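Local coordinates for protein TetR-family transcriptional regulator (Streptomyces coelicolor A3, PDB 2QIB) that probably binds cis-regulatory DNA through an N-terminal helix-turn-helix domain and acts as a transcription factor, at residues Q16-V21 with P48-Y53; D24-R29 with D37-A42; G56-Y61 with V116-T121. All coordinates share one frame; numbering follows the deposited sequence.

Contact 1 of 3, residues Q16-V21 with P48-Y53; sequences QQLIGV and PLVYHY
L18 reaches from helix 11-28 to V50 and Y53 on helix 47-53, and its two methyl branches split the work between them. The evidence for apolar packing is that every approach across the pair runs between carbons. CD1 of L18 lies 4.1 Å from CG2 of V50, a branch-to-branch contact in which the two side chains meet at a slant. CD2 takes the aromatic partner: it comes to 3.7 Å from CD2 of Y53, and its distance to CB of Y53 is 3.9 Å, which places the methyl near the root of the ring and well away from the hydroxyl. Here the side chains cross at about a right angle. V50 offers the branch beside its backbone N, while CG1, anti to that N, is left to meet L60 of helix 57-75.

The backbones stay well apart, the nearest CA pair being L18 and V50 at 7.7 Å, so side chains alone bridge the helices. I45, in the turn before helix 47-53, touches both L18 and V50, and A43 and A40 of helix 36-43 add to the same buried cluster. This is part of the hydrophobic core of the three-helix TetR-type DNA-binding domain, in which the first helix packs against the second helix of the predicted helix-turn-helix motif, conventionally the recognition helix.

Contact 2 of 3, residues D24-R29 with D37-A42; sequences DLFSRR and DEIASA
L25 opens the contact from helix 11-28, pointing one methyl, CD1, at helix 36-43. That methyl rests 3.8 Å from the backbone O of E38 and 3.9 Å from CG1 of I39, so it packs against both main chain and side chain of the second helix. With CG anti to the carbonyl carbon and the chain extended beyond it, CD1 is carried outward to this position. The closest CA pair, L25 and I39 at 7.5 Å, belongs to the same spot.

F26 comes next. Its CB bond does not aim at helix 36-43, but the end of the ring comes nearer, until CE2 is 4.1 Å from CD1 of I39, the two side chains crossing at about a right angle.

R29, the first residue past the helix, supplies the polar part. Its NH2 forms a salt bridge of 2.9 Å to OE1 of E38, with a bent N-H...O angle of 134°. The guanidinium and carboxylate planes stand 79° apart, and OE1 is approached from above the carboxylate plane, so the pair is joined by a single N-H and not by a two-pronged, coplanar match. The arginine is also held through NE, which donates to the backbone O of E33, its main polar partner, in the intervening loop.

The axes of the short segments 24-28 and 37-42 approach to 11.1 Å, with their N-to-C directions 128° apart. I39 also touches L18 and V21 of helix 11-28 and L60 of helix 57-75, while F26 meets K57 and, edge-to-face, Y61 of helix 57-75.

Contact 3 of 3, residues G56-Y61 with V116-T121; sequences GKLSLY and VGSTTT
Y61 and T121 meet with their side chains crossing at about a right angle: the methyl CG2 of T121 sits at the edge of the tyrosine ring, in its plane, 3.9 Å from CE2 and 4.0 Å from CD2 of Y61. A torsion that puts CG of Y61 anti to its backbone N (chi1 -178°) carries the ring out to this position, although its CB does not itself aim at the partner. One turn earlier, L58, whose CB bond heads toward the other segment, brings CD2 to 4.1 Å from CB of S118, an apolar touch on a serine whose hydroxyl is used otherwise.

S118 is the N-cap of helix 119-140. Its OG accepts from the backbone N of T121 at 3.0 Å, and the N-H...O angle of 164° makes this a nearly straight capping bond; the same OG is hydrogen-bonded to OE2 of E62, on helix 57-75.

The contact thus sets the first turn of helix 57-75 beside the start of helix 119-140. Further along helix 57-75, E62 and L65 pack on T121, while P31, in the loop between helices 11-28 and 36-43, packs on Y61.

In the fold
From the N terminus, helix 11-28 serves two contacts. Contact 2 closes the shorter loop, joining the end of this helix to helix 36-43; contact 1 closes a longer one around it, from an earlier part of the same helix to helix 47-53. The two are nested, with centres 11 Å apart, and V21 on A42 and V50 on A40 knit them into one core. Contact 3 follows in series, bridging 54 residues from helix 57-75 to helix 119-140 and so tying the TetR N-terminal region to the C-terminal one. Its centre lies about 15 Å from the centres of contacts 1 and 2, and Y51 packing on G56 joins it to contact 1.

Contact 1 of 3, residues Q16-V21 with P48-Y53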
ATOM      1  N   GLN A  16     -23.641  20.678 -10.935  1.00 20.49           N
ATOM      2  CA  GLN A  16     -22.499  20.013 -11.589  1.00 21.17           C
ATOM      3  C   GLN A  16     -21.296  20.961 -11.772  1.00 21.26           C
ATOM      4  O   GLN A  16     -20.126  20.528 -11.613  1.00 19.90           O
ATOM      5  CB  GLN A  16     -22.943  19.300 -12.878  1.00 22.81           C
ATOM      6  CG  GLN A  16     -23.895  18.070 -12.637  1.00 24.95           C
ATOM      7  CD  GLN A  16     -23.399  17.037 -11.587  1.00 30.83           C
ATOM      8  OE1 GLN A  16     -22.238  16.584 -11.614  1.00 30.42           O
ATOM      9  NE2 GLN A  16     -24.297  16.653 -10.670  1.00 30.86           N
ATOM     10  N   GLN A  17     -21.560  22.243 -12.056  1.00 20.21           N
ATOM     11  CA  GLN A  17     -20.496  23.263 -12.088  1.00 20.71           C
ATOM     12  C   GLN A  17     -19.771  23.352 -10.746  1.00 19.93           C
ATOM     13  O   GLN A  17     -18.543  23.364 -10.707  1.00 20.00           O
ATOM     14  CB  GLN A  17     -21.010  24.669 -12.442  1.00 21.76           C
ATOM     15  CG  GLN A  17     -19.850  25.706 -12.519  1.00 25.26           C
ATOM     16  CD  GLN A  17     -20.180  27.078 -11.954  1.00 30.24           C
ATOM     17  OE1 GLN A  17     -19.631  28.089 -12.411  1.00 33.44           O
ATOM     18  NE2 GLN A  17     -21.072  27.132 -10.963  1.00 31.36           N
ATOM     19  N   LEU A  18     -20.541  23.438  -9.660  1.00 19.42           N
ATOM     20  CA  LEU A  18     -19.977  23.505  -8.321  1.00 18.87           C
ATOM     21  C   LEU A  18     -19.120  22.274  -7.984  1.00 18.19           C
ATOM     22  O   LEU A  18     -18.056  22.424  -7.416  1.00 17.29           O
ATOM     23  CB  LEU A  18     -21.111  23.676  -7.309  1.00 19.43           C
ATOM     24  CG  LEU A  18     -21.135  24.710  -6.199  1.00 24.13           C
ATOM     25  CD1 LEU A  18     -20.272  25.969  -6.402  1.00 24.15           C
ATOM     26  CD2 LEU A  18     -22.619  25.051  -5.960  1.00 21.95           C
ATOM     27  N   ILE A  19     -19.586  21.066  -8.324  1.00 17.73           N
ATOM     28  CA  ILE A  19     -18.796  19.846  -8.080  1.00 17.87           C
ATOM     29  C   ILE A  19     -17.474  19.946  -8.829  1.00 16.89           C
ATOM     30  O   ILE A  19     -16.437  19.583  -8.282  1.00 17.58           O
ATOM     31  CB  ILE A  19     -19.586  18.545  -8.457  1.00 17.29           C
ATOM     32  CG1 ILE A  19     -20.820  18.417  -7.541  1.00 17.91           C
ATOM     33  CG2 ILE A  19     -18.689  17.254  -8.335  1.00 18.53           C
ATOM     34  CD1 ILE A  19     -21.841  17.303  -7.954  1.00 20.09           C
ATOM     35  N   GLY A  20     -17.528  20.452 -10.068  1.00 17.09           N
ATOM     36  CA  GLY A  20     -16.301  20.609 -10.912  1.00 16.58           C
ATOM     37  C   GLY A  20     -15.303  21.598 -10.317  1.00 16.69           C
ATOM     38  O   GLY A  20     -14.095  21.361 -10.314  1.00 15.84           O
ATOM     39  N   VAL A  21     -15.823  22.721  -9.825  1.00 16.46           N
ATOM     40  CA  VAL A  21     -14.996  23.736  -9.216  1.00 16.82           C
ATOM     41  C   VAL A  21     -14.363  23.161  -7.964  1.00 15.81           C
ATOM     42  O   VAL A  21     -13.156  23.329  -7.717  1.00 16.24           O
ATOM     43  CB  VAL A  21     -15.848  24.967  -8.897  1.00 16.59           C
ATOM     44  CG1 VAL A  21     -15.111  25.919  -7.957  1.00 17.92           C
ATOM     45  CG2 VAL A  21     -16.267  25.668 -10.205  1.00 17.85           C
ATOM     46  N   PRO A  48     -23.666  31.810   0.581  1.00 19.33           N
ATOM     47  CA  PRO A  48     -24.925  31.101   0.873  1.00 19.31           C
ATOM     48  C   PRO A  48     -25.413  30.237  -0.303  1.00 19.37           C
ATOM     49  O   PRO A  48     -25.949  29.129  -0.089  1.00 18.65           O
ATOM     50  CB  PRO A  48     -25.925  32.240   1.168  1.00 20.12           C
ATOM     51  CG  PRO A  48     -25.071  33.369   1.585  1.00 20.03           C
ATOM     52  CD  PRO A  48     -23.813  33.265   0.760  1.00 19.12           C
ATOM     53  N   LEU A  49     -25.208  30.706  -1.536  1.00 18.74           N
ATOM     54  CA  LEU A  49     -25.668  29.899  -2.674  1.00 20.31           C
ATOM     55  C   LEU A  49     -24.952  28.525  -2.773  1.00 19.78           C
ATOM     56  O   LEU A  49     -25.564  27.532  -3.196  1.00 19.54           O
ATOM     57  CB  LEU A  49     -25.661  30.701  -3.996  1.00 20.44           C
ATOM     58  CG  LEU A  49     -26.351  30.022  -5.197  1.00 23.42           C
ATOM     59  CD1 LEU A  49     -27.795  29.601  -4.859  1.00 26.69           C
ATOM     60  CD2 LEU A  49     -26.342  30.965  -6.399  1.00 23.44           C
ATOM     61  N   VAL A  50     -23.680  28.442  -2.352  1.00 18.60           N
ATOM     62  CA  VAL A  50     -22.996  27.144  -2.285  1.00 18.12           C
ATOM     63  C   VAL A  50     -23.737  26.210  -1.323  1.00 17.93           C
ATOM     64  O   VAL A  50     -23.976  25.054  -1.631  1.00 17.31           O
ATOM     65  CB  VAL A  50     -21.509  27.266  -1.850  1.00 17.92           C
ATOM     66  CG1 VAL A  50     -20.886  25.880  -1.654  1.00 19.02           C
ATOM     67  CG2 VAL A  50     -20.728  28.093  -2.875  1.00 18.33           C
ATOM     68  N   TYR A  51     -24.144  26.743  -0.164  1.00 17.81           N
ATOM     69  CA  TYR A  51     -24.861  25.925   0.814  1.00 17.92           C
ATOM     70  C   TYR A  51     -26.291  25.551   0.361  1.00 19.02           C
ATOM     71  O   TYR A  51     -26.921  24.674   0.959  1.00 21.17           O
ATOM     72  CB  TYR A  51     -24.913  26.652   2.164  1.00 18.92           C
ATOM     73  CG  TYR A  51     -23.590  26.698   2.893  1.00 15.76           C
ATOM     74  CD1 TYR A  51     -23.138  25.592   3.628  1.00 17.89           C
ATOM     75  CD2 TYR A  51     -22.800  27.843   2.851  1.00 18.83           C
ATOM     76  CE1 TYR A  51     -21.941  25.652   4.303  1.00 20.65           C
ATOM     77  CE2 TYR A  51     -21.605  27.920   3.545  1.00 18.70           C
ATOM     78  CZ  TYR A  51     -21.185  26.818   4.262  1.00 19.96           C
ATOM     79  OH  TYR A  51     -19.991  26.870   4.926  1.00 23.27           O
ATOM     80  N   HIS A  52     -26.799  26.204  -0.681  1.00 19.24           N
ATOM     81  CA  HIS A  52     -28.063  25.767  -1.289  1.00 20.12           C
ATOM     82  C   HIS A  52     -27.925  24.360  -1.882  1.00 21.32           C
ATOM     83  O   HIS A  52     -28.889  23.594  -1.902  1.00 21.34           O
ATOM     84  CB  HIS A  52     -28.518  26.751  -2.360  1.00 20.25           C
ATOM     85  CG  HIS A  52     -29.896  26.466  -2.887  1.00 24.78           C
ATOM     86  ND1 HIS A  52     -31.033  26.762  -2.169  1.00 29.25           N
ATOM     87  CD2 HIS A  52     -30.318  25.897  -4.042  1.00 28.69           C
ATOM     88  CE1 HIS A  52     -32.100  26.404  -2.864  1.00 29.14           C
ATOM     89  NE2 HIS A  52     -31.696  25.878  -4.005  1.00 29.35           N
ATOM     90  N   TYR A  53     -26.722  24.043  -2.362  1.00 20.35           N
ATOM     91  CA  TYR A  53     -26.444  22.776  -3.071  1.00 22.18           C
ATOM     92  C   TYR A  53     -25.815  21.695  -2.211  1.00 22.58           C
ATOM     93  O   TYR A  53     -26.036  20.489  -2.417  1.00 23.33           O
ATOM     94  CB  TYR A  53     -25.567  23.093  -4.277  1.00 22.75           C
ATOM     95  CG  TYR A  53     -26.307  23.870  -5.332  1.00 22.28           C
ATOM     96  CD1 TYR A  53     -27.051  23.189  -6.303  1.00 26.59           C
ATOM     97  CD2 TYR A  53     -26.280  25.266  -5.384  1.00 22.50           C
ATOM     98  CE1 TYR A  53     -27.741  23.861  -7.280  1.00 25.88           C
ATOM     99  CE2 TYR A  53     -26.999  25.962  -6.365  1.00 25.55           C
ATOM    100  CZ  TYR A  53     -27.719  25.227  -7.322  1.00 25.87           C
ATOM    101  OH  TYR A  53     -28.442  25.831  -8.317  1.00 27.42           O
TER

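Contact 2 of 3, residues D24-R29 with D37-A42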
ATOM      1  N   ASP A  24     -11.672  20.762  -8.847  1.00 16.93           N
ATOM      2  CA  ASP A  24     -10.476  21.495  -9.266  1.00 17.19           C
ATOM      3  C   ASP A  24      -9.625  21.959  -8.057  1.00 16.34           C
ATOM      4  O   ASP A  24      -8.425  21.727  -7.993  1.00 16.08           O
ATOM      5  CB  ASP A  24     -10.855  22.712 -10.110  1.00 16.44           C
ATOM      6  CG  ASP A  24      -9.628  23.478 -10.593  1.00 22.34           C
ATOM      7  OD1 ASP A  24      -8.726  22.845 -11.153  1.00 28.42           O
ATOM      8  OD2 ASP A  24      -9.553  24.702 -10.396  1.00 28.17           O
ATOM      9  N   LEU A  25     -10.274  22.599  -7.091  1.00 16.08           N
ATOM     10  CA  LEU A  25      -9.573  23.136  -5.924  1.00 15.87           C
ATOM     11  C   LEU A  25      -9.044  22.045  -5.011  1.00 16.14           C
ATOM     12  O   LEU A  25      -7.891  22.127  -4.580  1.00 16.48           O
ATOM     13  CB  LEU A  25     -10.446  24.149  -5.165  1.00 16.58           C
ATOM     14  CG  LEU A  25     -10.814  25.411  -5.969  1.00 15.40           C
ATOM     15  CD1 LEU A  25     -11.531  26.403  -5.035  1.00 18.88           C
ATOM     16  CD2 LEU A  25      -9.591  26.043  -6.611  1.00 18.41           C
ATOM     17  N   PHE A  26      -9.868  21.022  -4.751  1.00 15.33           N
ATOM     18  CA  PHE A  26      -9.450  19.890  -3.915  1.00 16.92           C
ATOM     19  C   PHE A  26      -8.388  19.041  -4.616  1.00 17.45           C
ATOM     20  O   PHE A  26      -7.712  18.226  -3.968  1.00 18.66           O
ATOM     21  CB  PHE A  26     -10.636  19.026  -3.523  1.00 16.21           C
ATOM     22  CG  PHE A  26     -11.531  19.651  -2.468  1.00 15.95           C
ATOM     23  CD1 PHE A  26     -10.991  20.087  -1.241  1.00 19.18           C
ATOM     24  CD2 PHE A  26     -12.909  19.757  -2.667  1.00 15.73           C
ATOM     25  CE1 PHE A  26     -11.841  20.631  -0.238  1.00 17.59           C
ATOM     26  CE2 PHE A  26     -13.748  20.291  -1.702  1.00 18.04           C
ATOM     27  CZ  PHE A  26     -13.222  20.746  -0.479  1.00 17.14           C
ATOM     28  N   SER A  27      -8.239  19.201  -5.931  1.00 17.02           N
ATOM     29  CA  SER A  27      -7.156  18.502  -6.634  1.00 18.92           C
ATOM     30  C   SER A  27      -5.839  19.248  -6.442  1.00 20.10           C
ATOM     31  O   SER A  27      -4.768  18.634  -6.353  1.00 21.37           O
ATOM     32  CB  SER A  27      -7.453  18.340  -8.128  1.00 17.50           C
ATOM     33  OG  SER A  27      -8.551  17.440  -8.273  1.00 20.99           O
ATOM     34  N   ARG A  28      -5.919  20.578  -6.385  1.00 19.97           N
ATOM     35  CA  ARG A  28      -4.748  21.451  -6.361  1.00 20.92           C
ATOM     36  C   ARG A  28      -4.081  21.603  -5.004  1.00 20.13           C
ATOM     37  O   ARG A  28      -2.892  21.923  -4.935  1.00 19.88           O
ATOM     38  CB  ARG A  28      -5.132  22.858  -6.858  1.00 21.61           C
ATOM     39  CG  ARG A  28      -5.466  22.894  -8.331  1.00 24.83           C
ATOM     40  CD  ARG A  28      -6.245  24.191  -8.650  1.00 31.72           C
ATOM     41  NE  ARG A  28      -5.319  25.170  -9.172  1.00 40.02           N
ATOM     42  CZ  ARG A  28      -5.098  25.362 -10.468  1.00 43.45           C
ATOM     43  NH1 ARG A  28      -5.793  24.684 -11.375  1.00 45.64           N
ATOM     44  NH2 ARG A  28      -4.204  26.257 -10.850  1.00 45.18           N
ATOM     45  N   ARG A  29      -4.850  21.428  -3.936  1.00 20.35           N
ATOM     46  CA  ARG A  29      -4.361  21.716  -2.596  1.00 21.46           C
ATOM     47  C   ARG A  29      -4.922  20.735  -1.609  1.00 20.08           C
ATOM     48  O   ARG A  29      -6.021  20.183  -1.826  1.00 21.55           O
ATOM     49  CB  ARG A  29      -4.839  23.113  -2.135  1.00 21.39           C
ATOM     50  CG  ARG A  29      -4.426  24.246  -3.034  1.00 24.08           C
ATOM     51  CD  ARG A  29      -4.588  25.595  -2.309  1.00 21.03           C
ATOM     52  NE  ARG A  29      -5.989  26.050  -2.183  1.00 16.91           N
ATOM     53  CZ  ARG A  29      -6.710  26.603  -3.154  1.00 18.97           C
ATOM     54  NH1 ARG A  29      -6.208  26.757  -4.383  1.00 19.76           N
ATOM     55  NH2 ARG A  29      -7.931  27.050  -2.877  1.00 18.25           N
ATOM     56  N   ASP A  37     -15.749  29.756   0.685  1.00 17.01           N
ATOM     57  CA  ASP A  37     -15.598  31.067   0.047  1.00 17.99           C
ATOM     58  C   ASP A  37     -14.789  30.977  -1.270  1.00 17.29           C
ATOM     59  O   ASP A  37     -15.108  31.636  -2.259  1.00 16.28           O
ATOM     60  CB  ASP A  37     -14.951  32.057   1.007  1.00 19.42           C
ATOM     61  CG  ASP A  37     -15.926  32.566   2.077  1.00 24.06           C
ATOM     62  OD1 ASP A  37     -17.154  32.314   1.962  1.00 26.96           O
ATOM     63  OD2 ASP A  37     -15.470  33.247   3.024  1.00 26.78           O
ATOM     64  N   GLU A  38     -13.745  30.153  -1.285  1.00 16.53           N
ATOM     65  CA  GLU A  38     -12.927  30.024  -2.499  1.00 16.06           C
ATOM     66  C   GLU A  38     -13.702  29.314  -3.610  1.00 16.24           C
ATOM     67  O   GLU A  38     -13.585  29.648  -4.798  1.00 16.51           O
ATOM     68  CB  GLU A  38     -11.622  29.302  -2.181  1.00 16.27           C
ATOM     69  CG  GLU A  38     -10.667  30.203  -1.399  1.00 17.95           C
ATOM     70  CD  GLU A  38      -9.472  29.451  -0.832  1.00 20.73           C
ATOM     71  OE1 GLU A  38      -9.550  28.230  -0.713  1.00 19.77           O
ATOM     72  OE2 GLU A  38      -8.470  30.113  -0.487  1.00 21.81           O
ATOM     73  N   ILE A  39     -14.466  28.305  -3.208  1.00 15.27           N
ATOM     74  CA  ILE A  39     -15.311  27.566  -4.140  1.00 16.15           C
ATOM     75  C   ILE A  39     -16.384  28.505  -4.738  1.00 15.55           C
ATOM     76  O   ILE A  39     -16.544  28.560  -5.963  1.00 16.04           O
ATOM     77  CB  ILE A  39     -15.911  26.314  -3.447  1.00 15.81           C
ATOM     78  CG1 ILE A  39     -14.779  25.296  -3.159  1.00 16.24           C
ATOM     79  CG2 ILE A  39     -17.030  25.694  -4.322  1.00 16.84           C
ATOM     80  CD1 ILE A  39     -15.210  24.119  -2.193  1.00 18.02           C
ATOM     81  N   ALA A  40     -17.064  29.254  -3.873  1.00 15.79           N
ATOM     82  CA  ALA A  40     -18.077  30.236  -4.307  1.00 16.36           C
ATOM     83  C   ALA A  40     -17.441  31.220  -5.272  1.00 17.48           C
ATOM     84  O   ALA A  40     -17.965  31.461  -6.364  1.00 17.21           O
ATOM     85  CB  ALA A  40     -18.677  30.977  -3.100  1.00 16.66           C
ATOM     86  N   SER A  41     -16.285  31.777  -4.891  1.00 18.84           N
ATOM     87  CA  SER A  41     -15.603  32.735  -5.771  1.00 20.88           C
ATOM     88  C   SER A  41     -15.257  32.152  -7.158  1.00 21.09           C
ATOM     89  O   SER A  41     -15.578  32.761  -8.173  1.00 21.49           O
ATOM     90  CB  SER A  41     -14.368  33.324  -5.075  1.00 21.53           C
ATOM     91  OG  SER A  41     -13.650  34.178  -5.942  1.00 24.53           O
ATOM     92  N   ALA A  42     -14.627  30.975  -7.188  1.00 20.76           N
ATOM     93  CA  ALA A  42     -14.307  30.281  -8.435  1.00 21.55           C
ATOM     94  C   ALA A  42     -15.557  29.980  -9.275  1.00 22.45           C
ATOM     95  O   ALA A  42     -15.522  30.069 -10.504  1.00 22.50           O
ATOM     96  CB  ALA A  42     -13.541  29.014  -8.147  1.00 21.72           C
TER

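Contact 3 of 3, residues G56-Y61 with V116-T121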
ATOM      1  N   GLY A  56     -22.583  21.277   3.688  1.00 24.62           N
ATOM      2  CA  GLY A  56     -21.302  21.592   4.305  1.00 22.79           C
ATOM      3  C   GLY A  56     -20.129  21.208   3.415  1.00 22.59           C
ATOM      4  O   GLY A  56     -20.290  20.588   2.354  1.00 22.33           O
ATOM      5  N   LYS A  57     -18.943  21.585   3.876  1.00 21.78           N
ATOM      6  CA  LYS A  57     -17.718  21.337   3.136  1.00 20.94           C
ATOM      7  C   LYS A  57     -17.502  19.851   2.854  1.00 20.79           C
ATOM      8  O   LYS A  57     -17.135  19.484   1.736  1.00 18.20           O
ATOM      9  CB  LYS A  57     -16.551  21.953   3.888  1.00 21.41           C
ATOM     10  CG  LYS A  57     -15.224  21.828   3.174  1.00 21.66           C
ATOM     11  CD  LYS A  57     -14.167  22.545   4.002  1.00 23.75           C
ATOM     12  CE  LYS A  57     -12.799  22.183   3.479  1.00 23.80           C
ATOM     13  NZ  LYS A  57     -11.747  22.946   4.173  1.00 23.82           N
ATOM     14  N   LEU A  58     -17.760  19.002   3.842  1.00 21.31           N
ATOM     15  CA  LEU A  58     -17.532  17.560   3.655  1.00 21.97           C
ATOM     16  C   LEU A  58     -18.390  16.967   2.526  1.00 21.60           C
ATOM     17  O   LEU A  58     -17.905  16.154   1.720  1.00 20.91           O
ATOM     18  CB  LEU A  58     -17.711  16.774   4.968  1.00 22.07           C
ATOM     19  CG  LEU A  58     -17.511  15.246   4.878  1.00 22.86           C
ATOM     20  CD1 LEU A  58     -16.098  14.837   4.389  1.00 24.38           C
ATOM     21  CD2 LEU A  58     -17.852  14.590   6.211  1.00 24.73           C
ATOM     22  N   SER A  59     -19.650  17.387   2.432  1.00 20.88           N
ATOM     23  CA  SER A  59     -20.538  16.799   1.441  1.00 22.60           C
ATOM     24  C   SER A  59     -20.063  17.183   0.028  1.00 21.94           C
ATOM     25  O   SER A  59     -20.134  16.380  -0.883  1.00 22.30           O
ATOM     26  CB  SER A  59     -21.994  17.234   1.713  1.00 22.43           C
ATOM     27  OG  SER A  59     -22.112  18.602   1.442  1.00 26.73           O
ATOM     28  N   LEU A  60     -19.522  18.392  -0.118  1.00 21.06           N
ATOM     29  CA  LEU A  60     -18.973  18.859  -1.396  1.00 20.53           C
ATOM     30  C   LEU A  60     -17.681  18.118  -1.723  1.00 19.55           C
ATOM     31  O   LEU A  60     -17.459  17.678  -2.860  1.00 18.62           O
ATOM     32  CB  LEU A  60     -18.739  20.368  -1.325  1.00 21.38           C
ATOM     33  CG  LEU A  60     -18.428  21.112  -2.634  1.00 22.08           C
ATOM     34  CD1 LEU A  60     -19.159  20.555  -3.908  1.00 23.13           C
ATOM     35  CD2 LEU A  60     -18.742  22.555  -2.446  1.00 21.89           C
ATOM     36  N   TYR A  61     -16.833  17.961  -0.709  1.00 18.32           N
ATOM     37  CA  TYR A  61     -15.599  17.182  -0.866  1.00 18.72           C
ATOM     38  C   TYR A  61     -15.944  15.765  -1.316  1.00 19.42           C
ATOM     39  O   TYR A  61     -15.310  15.236  -2.220  1.00 18.14           O
ATOM     40  CB  TYR A  61     -14.810  17.128   0.448  1.00 18.97           C
ATOM     41  CG  TYR A  61     -13.502  16.367   0.340  1.00 19.39           C
ATOM     42  CD1 TYR A  61     -12.322  16.995  -0.103  1.00 18.35           C
ATOM     43  CD2 TYR A  61     -13.447  14.999   0.686  1.00 20.16           C
ATOM     44  CE1 TYR A  61     -11.125  16.279  -0.219  1.00 18.12           C
ATOM     45  CE2 TYR A  61     -12.248  14.260   0.568  1.00 20.64           C
ATOM     46  CZ  TYR A  61     -11.097  14.916   0.129  1.00 22.81           C
ATOM     47  OH  TYR A  61      -9.901  14.214   0.041  1.00 24.74           O
ATOM     48  N   VAL A 116      -8.735   9.528   8.873  1.00 44.45           N
ATOM     49  CA  VAL A 116      -9.164  10.893   8.568  1.00 44.63           C
ATOM     50  C   VAL A 116     -10.423  10.856   7.691  1.00 44.21           C
ATOM     51  O   VAL A 116     -11.343  11.674   7.864  1.00 44.68           O
ATOM     52  CB  VAL A 116      -8.019  11.730   7.870  1.00 45.08           C
ATOM     53  CG1 VAL A 116      -8.544  13.075   7.327  1.00 45.83           C
ATOM     54  CG2 VAL A 116      -6.850  11.972   8.828  1.00 45.09           C
ATOM     55  N   GLY A 117     -10.474   9.894   6.770  1.00 43.05           N
ATOM     56  CA  GLY A 117     -11.580   9.817   5.824  1.00 41.49           C
ATOM     57  C   GLY A 117     -12.926   9.602   6.492  1.00 40.63           C
ATOM     58  O   GLY A 117     -13.009   8.940   7.533  1.00 40.86           O
ATOM     59  N   SER A 118     -13.983  10.171   5.912  1.00 38.71           N
ATOM     60  CA  SER A 118     -15.330   9.847   6.352  1.00 36.66           C
ATOM     61  C   SER A 118     -15.614   8.424   5.893  1.00 36.76           C
ATOM     62  O   SER A 118     -14.868   7.857   5.069  1.00 35.98           O
ATOM     63  CB  SER A 118     -16.361  10.798   5.761  1.00 36.69           C
ATOM     64  OG  SER A 118     -16.415  10.676   4.359  1.00 32.99           O
ATOM     65  N   THR A 119     -16.686   7.851   6.419  1.00 36.08           N
ATOM     66  CA  THR A 119     -17.117   6.534   5.979  1.00 35.19           C
ATOM     67  C   THR A 119     -17.341   6.546   4.473  1.00 34.13           C
ATOM     68  O   THR A 119     -16.994   5.577   3.766  1.00 33.75           O
ATOM     69  CB  THR A 119     -18.397   6.103   6.721  1.00 35.98           C
ATOM     70  OG1 THR A 119     -18.054   5.832   8.085  1.00 37.62           O
ATOM     71  CG2 THR A 119     -19.021   4.847   6.075  1.00 35.13           C
ATOM     72  N   THR A 120     -17.899   7.650   3.985  1.00 31.79           N
ATOM     73  CA  THR A 120     -18.185   7.787   2.582  1.00 30.33           C
ATOM     74  C   THR A 120     -16.888   7.858   1.773  1.00 28.36           C
ATOM     75  O   THR A 120     -16.786   7.158   0.766  1.00 27.90           O
ATOM     76  CB  THR A 120     -19.099   8.977   2.312  1.00 30.61           C
ATOM     77  OG1 THR A 120     -20.385   8.675   2.884  1.00 32.83           O
ATOM     78  CG2 THR A 120     -19.268   9.221   0.825  1.00 30.48           C
ATOM     79  N   THR A 121     -15.927   8.678   2.209  1.00 27.03           N
ATOM     80  CA  THR A 121     -14.660   8.788   1.442  1.00 26.65           C
ATOM     81  C   THR A 121     -13.900   7.462   1.421  1.00 26.13           C
ATOM     82  O   THR A 121     -13.408   7.059   0.371  1.00 25.26           O
ATOM     83  CB  THR A 121     -13.715   9.955   1.850  1.00 27.42           C
ATOM     84  OG1 THR A 121     -13.126   9.732   3.134  1.00 31.24           O
ATOM     85  CG2 THR A 121     -14.451  11.281   1.854  1.00 24.23           C
TER